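Local structure of 2-hydroxyhepta-2,4-diene-1, 7-dioateisomerase (Mycobacterium abscessus, 3R6O) at residues A[172-177]-A[261-266]. The protein probably acts as a magnesium-binding 2-hydroxyhepta-2,4-diene-1,7-dioate isomerase of the fumarylacetoacetate hydrolase (FAH) family. Sequence-based numbering, arbitrary orientation. Where two conformers were deposited one is given.
Sequences IERSQA and FAEVVE
Arg174 is held by two helix glutamates, Glu263 and Glu266, yet neither salt bridge is a flat, two-pronged pairing. Glu266 OE1 comes in obliquely, 2.9 Å from both NE and NH2 of Arg174, the NH2 pair being the salt bridge, while OE2 lies in plane at the edge; the two planar groups stand perpendicular. Glu263 runs alongside the arginine, its CG over one guanidinium face; its OE2 lies 3.2 Å from Arg174 NH1 but well out of plane, so charge alone links them, while OE1 accepts a hydrogen bond from Gly260 N. A bend at chi3 (-57°) lays one side of the guanidinium toward both acids, which lie three residues, nearly one turn, apart on the helix. This network lies on the exposed side, where the loop between strands 155-165 and 181-192 meets helix 261-269, within the fumarylacetoacetate hydrolase C-terminal domain and away from the magnesium site. Further in, the contact is apolar: Ile172 CD1 reaches Val265 CG1 at 3.6 Å, and Ala177 CB packs 3.8 Å from Val265 CB and also meets Ala262 CB. The backbones are joined by a water that donates to Ile172 O (2.8 Å) and Glu266 O (2.7 Å). Ser269 OG hydrogen-bonds Ile172 N.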
loop_
_atom_site.group_PDB
_atom_site.type_symbol
_atom_site.label_atom_id
_atom_site.label_comp_id
_atom_site.label_asym_id
_atom_site.label_seq_id
_atom_site.Cartn_x
_atom_site.Cartn_y
_atom_site.Cartn_z
ATOM N N ILE A 172 12.242 14.387 1.898
ATOM C CA ILE A 172 12.935 14.518 3.171
ATOM C C ILE A 172 14.421 14.582 2.898
ATOM O O ILE A 172 14.959 13.746 2.177
ATOM C CB ILE A 172 12.644 13.329 4.081
ATOM C CG1 ILE A 172 11.139 13.213 4.323
ATOM C CG2 ILE A 172 13.442 13.389 5.425
ATOM C CD1 ILE A 172 10.776 11.982 5.060
ATOM N N GLU A 173 15.079 15.586 3.464
ATOM C CA GLU A 173 16.507 15.745 3.272
ATOM C C GLU A 173 17.214 14.745 4.214
ATOM O O GLU A 173 16.738 14.460 5.339
ATOM C CB GLU A 173 16.891 17.218 3.523
ATOM C CG GLU A 173 17.965 17.814 2.587
ATOM C CD GLU A 173 17.603 17.813 1.109
ATOM O OE1 GLU A 173 16.425 17.604 0.743
ATOM O OE2 GLU A 173 18.520 18.035 0.294
ATOM N N ARG A 174 18.325 14.194 3.746
ATOM C CA ARG A 174 19.123 13.241 4.501
ATOM C C ARG A 174 19.321 13.621 5.976
ATOM O O ARG A 174 19.070 12.811 6.846
ATOM C CB ARG A 174 20.491 13.113 3.831
ATOM C CG ARG A 174 21.202 11.840 4.077
ATOM C CD ARG A 174 22.496 11.813 3.244
ATOM N NE ARG A 174 22.182 11.984 1.813
ATOM C CZ ARG A 174 22.886 11.474 0.802
ATOM N NH1 ARG A 174 23.996 10.779 1.022
ATOM N NH2 ARG A 174 22.477 11.685 -0.448
ATOM N N SER A 175 19.745 14.849 6.258
ATOM C CA SER A 175 20.107 15.224 7.626
ATOM C C SER A 175 18.885 15.369 8.544
ATOM O O SER A 175 19.021 15.401 9.759
ATOM C CB SER A 175 20.890 16.534 7.638
ATOM O OG SER A 175 20.015 17.596 7.336
ATOM N N GLN A 176 17.711 15.470 7.946
ATOM C CA GLN A 176 16.431 15.527 8.641
ATOM C C GLN A 176 15.696 14.192 8.697
ATOM O O GLN A 176 14.708 14.094 9.391
ATOM C CB GLN A 176 15.492 16.524 7.955
ATOM C CG GLN A 176 16.046 17.924 7.618
ATOM C CD GLN A 176 16.289 18.790 8.824
ATOM O OE1 GLN A 176 16.841 18.330 9.801
ATOM N NE2 GLN A 176 15.873 20.061 8.765
ATOM N N ALA A 177 16.180 13.160 8.005
ATOM C CA ALA A 177 15.543 11.835 8.027
ATOM C C ALA A 177 15.228 11.333 9.456
ATOM O O ALA A 177 14.161 10.786 9.701
ATOM C CB ALA A 177 16.410 10.837 7.331
ATOM N N PHE A 261 20.288 4.113 6.681
ATOM C CA PHE A 261 18.927 4.532 7.132
ATOM C C PHE A 261 18.487 5.927 6.658
ATOM O O PHE A 261 17.368 6.106 6.132
ATOM C CB PHE A 261 18.797 4.473 8.663
ATOM C CG PHE A 261 18.739 3.084 9.224
ATOM C CD1 PHE A 261 17.643 2.227 8.933
ATOM C CD2 PHE A 261 19.749 2.613 10.043
ATOM C CE1 PHE A 261 17.601 0.940 9.464
ATOM C CE2 PHE A 261 19.708 1.336 10.583
ATOM C CZ PHE A 261 18.634 0.491 10.296
ATOM N N ALA A 262 19.362 6.912 6.814
ATOM C CA ALA A 262 19.020 8.269 6.423
ATOM C C ALA A 262 18.812 8.371 4.911
ATOM O O ALA A 262 17.847 8.959 4.448
ATOM C CB ALA A 262 20.101 9.284 6.961
ATOM N N GLU A 263 19.687 7.739 4.149
ATOM C CA GLU A 263 19.605 7.749 2.696
ATOM C C GLU A 263 18.420 6.958 2.160
ATOM O O GLU A 263 17.876 7.303 1.106
ATOM C CB GLU A 263 20.886 7.177 2.100
ATOM C CG GLU A 263 22.107 7.981 2.311
ATOM C CD GLU A 263 23.361 7.218 1.870
ATOM O OE1 GLU A 263 23.796 6.244 2.568
ATOM O OE2 GLU A 263 23.902 7.606 0.807
ATOM N N VAL A 264 18.057 5.888 2.860
ATOM C CA VAL A 264 16.801 5.138 2.609
ATOM C C VAL A 264 15.584 6.067 2.696
ATOM O O VAL A 264 14.810 6.173 1.746
ATOM C CB VAL A 264 16.676 3.926 3.546
ATOM C CG1 VAL A 264 15.259 3.297 3.502
ATOM C CG2 VAL A 264 17.702 2.832 3.135
ATOM N N VAL A 265 15.482 6.815 3.797
ATOM C CA VAL A 265 14.358 7.724 3.986
ATOM C C VAL A 265 14.330 8.820 2.909
ATOM O O VAL A 265 13.259 9.140 2.354
ATOM C CB VAL A 265 14.370 8.337 5.385
ATOM C CG1 VAL A 265 13.329 9.456 5.494
ATOM C CG2 VAL A 265 14.133 7.246 6.444
ATOM N N GLU A 266 15.507 9.388 2.635
ATOM C CA GLU A 266 15.693 10.332 1.549
ATOM C C GLU A 266 15.276 9.779 0.191
ATOM O O GLU A 266 14.508 10.433 -0.528
ATOM C CB GLU A 266 17.155 10.784 1.488
ATOM C CG GLU A 266 17.474 11.788 0.402
ATOM C CD GLU A 266 18.949 12.137 0.350
ATOM O OE1 GLU A 266 19.787 11.229 0.418
ATOM O OE2 GLU A 266 19.264 13.328 0.314
HETATM O O HOH W 1 14.103 13.073 -0.419
#